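Local coordinates for sister chromatid cohesion protein (Chaetomium thermophilum, PDB 5T8V) that probably acts as a cohesin loader that associates with chromatin, the chain being the C-terminal, HEAT-repeat part of the longer Scc2 protein, at residues R723-A728 with Q782-R786; A730-L734 with V751-W756. All coordinates share one frame; numbering follows the deposited sequence.

Interaction 1: R723-A728 with Q782-R786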
loop_
_atom_site.group_PDB
_atom_site.type_symbol
_atom_site.label_atom_id
_atom_site.label_comp_id
_atom_site.label_asym_id
_atom_site.label_seq_id
_atom_site.Cartn_x
_atom_site.Cartn_y
_atom_site.Cartn_z
ATOM N N ARG A 723 -26.380 12.668 -2.319
ATOM C CA ARG A 723 -26.651 12.833 -3.744
ATOM C C ARG A 723 -25.449 13.399 -4.489
ATOM O O ARG A 723 -25.236 13.058 -5.659
ATOM C CB ARG A 723 -27.873 13.732 -3.938
ATOM C CG ARG A 723 -29.183 13.054 -3.575
ATOM C CD ARG A 723 -30.324 14.045 -3.463
ATOM N NE ARG A 723 -31.618 13.372 -3.412
ATOM C CZ ARG A 723 -32.763 13.962 -3.082
ATOM N NH1 ARG A 723 -32.784 15.249 -2.761
ATOM N NH2 ARG A 723 -33.889 13.262 -3.069
ATOM N N VAL A 724 -24.657 14.254 -3.841
ATOM C CA VAL A 724 -23.471 14.805 -4.491
ATOM C C VAL A 724 -22.466 13.694 -4.777
ATOM O O VAL A 724 -21.979 13.547 -5.907
ATOM C CB VAL A 724 -22.857 15.922 -3.628
ATOM C CG1 VAL A 724 -21.695 16.592 -4.356
ATOM C CG2 VAL A 724 -23.914 16.959 -3.256
ATOM N N LEU A 725 -22.146 12.891 -3.758
ATOM C CA LEU A 725 -21.290 11.729 -3.966
ATOM C C LEU A 725 -21.842 10.843 -5.073
ATOM O O LEU A 725 -21.211 10.671 -6.118
ATOM C CB LEU A 725 -21.154 10.924 -2.672
ATOM C CG LEU A 725 -20.369 11.510 -1.498
ATOM C CD1 LEU A 725 -20.091 10.397 -0.498
ATOM C CD2 LEU A 725 -19.072 12.184 -1.940
ATOM N N ARG A 726 -23.032 10.275 -4.858
ATOM C CA ARG A 726 -23.602 9.340 -5.823
ATOM C C ARG A 726 -23.554 9.899 -7.241
ATOM O O ARG A 726 -23.217 9.179 -8.188
ATOM C CB ARG A 726 -25.041 8.997 -5.432
ATOM C CG ARG A 726 -25.156 7.914 -4.367
ATOM C CD ARG A 726 -26.607 7.633 -4.011
ATOM N NE ARG A 726 -26.761 6.403 -3.240
ATOM C CZ ARG A 726 -27.920 5.957 -2.760
ATOM N NH1 ARG A 726 -29.038 6.642 -2.963
ATOM N NH2 ARG A 726 -27.962 4.825 -2.072
ATOM N N SER A 727 -23.878 11.182 -7.406
ATOM C CA SER A 727 -23.865 11.775 -8.740
ATOM C C SER A 727 -22.450 11.839 -9.307
ATOM O O SER A 727 -22.245 11.591 -10.500
ATOM C CB SER A 727 -24.495 13.167 -8.704
ATOM O OG SER A 727 -23.774 14.038 -7.849
ATOM N N ALA A 728 -21.460 12.168 -8.472
ATOM C CA ALA A 728 -20.079 12.194 -8.949
ATOM C C ALA A 728 -19.603 10.796 -9.334
ATOM O O ALA A 728 -18.972 10.607 -10.385
ATOM C CB ALA A 728 -19.171 12.797 -7.877
ATOM N N GLN A 782 -29.223 14.949 -11.704
ATOM C CA GLN A 782 -28.006 15.531 -11.153
ATOM C C GLN A 782 -26.774 15.029 -11.892
ATOM O O GLN A 782 -25.845 15.800 -12.163
ATOM C CB GLN A 782 -27.895 15.211 -9.663
ATOM C CG GLN A 782 -28.745 16.099 -8.766
ATOM C CD GLN A 782 -28.492 15.857 -7.286
ATOM O OE1 GLN A 782 -29.430 15.730 -6.500
ATOM N NE2 GLN A 782 -27.219 15.799 -6.898
ATOM N N THR A 783 -26.749 13.739 -12.234
ATOM C CA THR A 783 -25.567 13.170 -12.874
ATOM C C THR A 783 -25.337 13.771 -14.257
ATOM O O THR A 783 -24.203 14.121 -14.602
ATOM C CB THR A 783 -25.701 11.649 -12.964
ATOM O OG1 THR A 783 -25.897 11.107 -11.651
ATOM C CG2 THR A 783 -24.446 11.028 -13.580
ATOM N N VAL A 784 -26.392 13.901 -15.065
ATOM C CA VAL A 784 -26.212 14.453 -16.406
ATOM C C VAL A 784 -25.957 15.952 -16.335
ATOM O O VAL A 784 -25.181 16.502 -17.126
ATOM C CB VAL A 784 -27.422 14.122 -17.303
ATOM C CG1 VAL A 784 -27.683 12.621 -17.314
ATOM C CG2 VAL A 784 -28.666 14.886 -16.861
ATOM N N LYS A 785 -26.604 16.641 -15.391
ATOM C CA LYS A 785 -26.348 18.067 -15.214
ATOM C C LYS A 785 -24.920 18.321 -14.756
ATOM O O LYS A 785 -24.366 19.393 -15.025
ATOM C CB LYS A 785 -27.339 18.662 -14.212
ATOM C CG LYS A 785 -26.917 20.010 -13.634
ATOM C CD LYS A 785 -28.120 20.820 -13.173
ATOM C CE LYS A 785 -27.714 22.020 -12.328
ATOM N NZ LYS A 785 -27.534 21.665 -10.887
ATOM N N ARG A 786 -24.309 17.350 -14.080
ATOM C CA ARG A 786 -22.973 17.552 -13.535
ATOM C C ARG A 786 -21.950 17.784 -14.642
ATOM O O ARG A 786 -21.211 18.775 -14.620
ATOM C CB ARG A 786 -22.578 16.353 -12.672
ATOM C CG ARG A 786 -21.119 16.341 -12.256
ATOM C CD ARG A 786 -20.855 15.285 -11.194
ATOM N NE ARG A 786 -21.349 15.698 -9.883
ATOM C CZ ARG A 786 -20.655 16.422 -9.010
ATOM N NH1 ARG A 786 -19.424 16.825 -9.297
ATOM N NH2 ARG A 786 -21.192 16.748 -7.843
#

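Interaction 2: A730-L734 with V751-W756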
loop_
_atom_site.group_PDB
_atom_site.type_symbol
_atom_site.label_atom_id
_atom_site.label_comp_id
_atom_site.label_asym_id
_atom_site.label_seq_id
_atom_site.Cartn_x
_atom_site.Cartn_y
_atom_site.Cartn_z
ATOM N N ALA A 730 -21.479 8.254 -10.321
ATOM C CA ALA A 730 -22.145 7.861 -11.558
ATOM C C ALA A 730 -21.564 8.600 -12.755
ATOM O O ALA A 730 -21.465 8.037 -13.851
ATOM C CB ALA A 730 -23.648 8.115 -11.448
ATOM N N ASN A 731 -21.173 9.861 -12.567
ATOM C CA ASN A 731 -20.597 10.620 -13.670
ATOM C C ASN A 731 -19.259 10.032 -14.099
ATOM O O ASN A 731 -18.992 9.898 -15.299
ATOM C CB ASN A 731 -20.437 12.088 -13.274
ATOM C CG ASN A 731 -20.116 12.976 -14.458
ATOM O OD1 ASN A 731 -18.985 12.997 -14.942
ATOM N ND2 ASN A 731 -21.113 13.716 -14.932
ATOM N N GLY A 732 -18.409 9.666 -13.137
ATOM C CA GLY A 732 -17.146 9.031 -13.491
ATOM C C GLY A 732 -17.343 7.676 -14.145
ATOM O O GLY A 732 -16.788 7.395 -15.214
ATOM N N LEU A 733 -18.135 6.812 -13.505
ATOM C CA LEU A 733 -18.452 5.511 -14.083
ATOM C C LEU A 733 -18.917 5.652 -15.524
ATOM O O LEU A 733 -18.435 4.948 -16.419
ATOM C CB LEU A 733 -19.529 4.816 -13.246
ATOM C CG LEU A 733 -19.077 4.196 -11.925
ATOM C CD1 LEU A 733 -20.281 3.864 -11.057
ATOM C CD2 LEU A 733 -18.251 2.951 -12.180
ATOM N N LEU A 734 -19.862 6.562 -15.766
ATOM C CA LEU A 734 -20.349 6.766 -17.124
ATOM C C LEU A 734 -19.230 7.238 -18.043
ATOM O O LEU A 734 -19.109 6.761 -19.176
ATOM C CB LEU A 734 -21.508 7.760 -17.124
ATOM C CG LEU A 734 -22.879 7.176 -16.766
ATOM C CD1 LEU A 734 -23.870 8.260 -16.367
ATOM C CD2 LEU A 734 -23.431 6.374 -17.938
ATOM N N VAL A 751 -21.924 -2.272 -13.818
ATOM C CA VAL A 751 -22.206 -1.522 -12.596
ATOM C C VAL A 751 -23.344 -0.536 -12.828
ATOM O O VAL A 751 -24.275 -0.435 -12.020
ATOM C CB VAL A 751 -20.934 -0.809 -12.102
ATOM C CG1 VAL A 751 -21.232 0.029 -10.866
ATOM C CG2 VAL A 751 -19.841 -1.825 -11.801
ATOM N N ILE A 752 -23.287 0.208 -13.935
ATOM C CA ILE A 752 -24.313 1.213 -14.197
ATOM C C ILE A 752 -25.683 0.554 -14.316
ATOM O O ILE A 752 -26.689 1.088 -13.834
ATOM C CB ILE A 752 -23.950 2.022 -15.454
ATOM C CG1 ILE A 752 -22.632 2.767 -15.227
ATOM C CG2 ILE A 752 -25.058 3.017 -15.798
ATOM C CD1 ILE A 752 -21.991 3.276 -16.488
ATOM N N GLU A 753 -25.745 -0.616 -14.954
ATOM C CA GLU A 753 -26.994 -1.365 -15.013
ATOM C C GLU A 753 -27.468 -1.739 -13.617
ATOM O O GLU A 753 -28.672 -1.730 -13.337
ATOM C CB GLU A 753 -26.821 -2.625 -15.864
ATOM C CG GLU A 753 -26.370 -2.373 -17.295
ATOM C CD GLU A 753 -26.390 -3.630 -18.148
ATOM O OE1 GLU A 753 -27.030 -4.620 -17.738
ATOM O OE2 GLU A 753 -25.760 -3.627 -19.226
ATOM N N GLU A 754 -26.534 -2.070 -12.724
ATOM C CA GLU A 754 -26.924 -2.510 -11.389
ATOM C C GLU A 754 -27.468 -1.353 -10.555
ATOM O O GLU A 754 -28.527 -1.474 -9.928
ATOM C CB GLU A 754 -25.734 -3.165 -10.687
ATOM C CG GLU A 754 -26.073 -3.745 -9.323
ATOM C CD GLU A 754 -24.907 -4.485 -8.701
ATOM O OE1 GLU A 754 -23.911 -4.734 -9.414
ATOM O OE2 GLU A 754 -24.985 -4.815 -7.499
ATOM N N ILE A 755 -26.760 -0.221 -10.536
ATOM C CA ILE A 755 -27.103 0.858 -9.614
ATOM C C ILE A 755 -28.181 1.798 -10.148
ATOM O O ILE A 755 -28.854 2.464 -9.349
ATOM C CB ILE A 755 -25.854 1.679 -9.239
ATOM C CG1 ILE A 755 -25.243 2.346 -10.478
ATOM C CG2 ILE A 755 -24.831 0.787 -8.540
ATOM C CD1 ILE A 755 -24.075 3.272 -10.175
ATOM N N TRP A 756 -28.366 1.873 -11.466
ATOM C CA TRP A 756 -29.360 2.758 -12.064
ATOM C C TRP A 756 -30.562 2.014 -12.624
ATOM O O TRP A 756 -31.706 2.404 -12.364
ATOM C CB TRP A 756 -28.720 3.600 -13.178
ATOM C CG TRP A 756 -28.095 4.876 -12.699
ATOM C CD1 TRP A 756 -27.639 5.149 -11.442
ATOM C CD2 TRP A 756 -27.868 6.060 -13.474
ATOM N NE1 TRP A 756 -27.136 6.426 -11.388
ATOM C CE2 TRP A 756 -27.267 7.007 -12.622
ATOM C CE3 TRP A 756 -28.112 6.409 -14.805
ATOM C CZ2 TRP A 756 -26.908 8.280 -13.059
ATOM C CZ3 TRP A 756 -27.754 7.673 -15.236
ATOM C CH2 TRP A 756 -27.159 8.594 -14.365
#

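Interaction 1: R723-A728 with Q782-R786
Ser727 and Thr783 mark the point where helix 723-735 meets the last turn of helix 773-786, their CA atoms 4.7 Å apart. The axes of the two short segments approach to 9.0 Å, with 64° between their N-to-C directions. The small Ser727, whose CB points at the other helix, and Thr783 beside it are consistent with this close approach. Thr783 OG1 lies 3.6 Å from Ser727 CA, while its hydrogen bond goes back to the carbonyl of Leu779 in its own helix. In Ser727, a chi1 of 61° puts OG back over its own helix, near the carbonyls of Arg723 and Val724.

Two longer side chains of the 782-786 segment flank this centre. Gln782 runs extended beyond CG and brings its amide against the aliphatic part of Arg723; OE1 sits 3.6 Å from Arg723 CD, and the amide and guanidinium planes stand 85° apart. The charged end of Arg723 is directed to a salt bridge with Glu775, two turns before Gln782 in helix 773-786. Arg786 reaches over from the other flank. Its chain bends about the CG-CD bond, which lays one guanidinium face over Ala728 CB, about 4.0 Å above the plane, while Ser727 OG and Val724 CG1 lie at the guanidinium edge, the latter 3.5 Å from NH2.

No hydrogen bond joins the two segments. The contact therefore depends on close backbone approach and on the aliphatic and flat surfaces of polar side chains, with the Arg723 to Glu775 salt bridge adding a polar tie between the same two helices of this HEAT-repeat array.

Interaction 2: A730-L734 with V751-W756
Leu733 and Ile752 carry the closest pair of CA atoms, 7.3 Å apart, between two helices of nearly opposed direction. The axes of the two short segments come within 10.8 Å of each other and are inclined at 146°. The aliphatic contacts come first. Leu733 extends CD1 to meet Ile755 CD1 tip to tip at 3.9 Å, and the same methyl lies 4.0 Å from Val751 CG1, the side chains of Leu733 and Val751 crossing at about a right angle. Ile755 carries CG1 between its backbone N and carbonyl carbon (chi1 62°), which sends CD1 forward to Leu733. Ile752 slides its CD1 in beside Leu734, 3.7 Å from CD2 and 3.9 Å from the CA of that leucine.

Apolar packing between roughly antiparallel helices is what holds a HEAT-repeat solenoid together, and this contact is consistent with that. All seven touching residues are buried, and the apolar packing continues into neighbouring helices: Leu733 also packs on Met710 and Ile755 on Tyr717 and Leu718, all in helix 703-719, whereas Leu734 meets Val796 of helix 791-801.

Contacts with an aromatic ring make up the second group, and both involve Trp756, which follows Ile755. Ala730 CB comes to 3.6 Å from Trp756 CZ2, on the benzene side of the indole, and Leu734 CD1 to 3.9 Å from Trp756 CH2; both methyls approach the ring obliquely. The indole is thus touched from two successive turns of helix 723-735. Its NE1 makes a weak hydrogen bond to Tyr717 OH, and its ring also packs on Met780 of helix 773-786.

From the N terminus, the chain enters helix 723-735, whose first half belongs to interaction 1 and whose second half belongs to interaction 2. It turns back along helix 742-755, where interaction 2 closes the shorter loop, with 16 residues between its segments. The chain then goes on to helix 773-786, and only there does interaction 1 close the longer loop, which encloses the shorter one entirely. The two contact centres lie 11 Å apart and touch directly: Asn731 ND2 probably donates a hydrogen bond to Thr783 O at 3.1 Å, and Thr783 packs on Ala730 and Trp756. Helix 723-735 thereby joins both following helices of the solenoid.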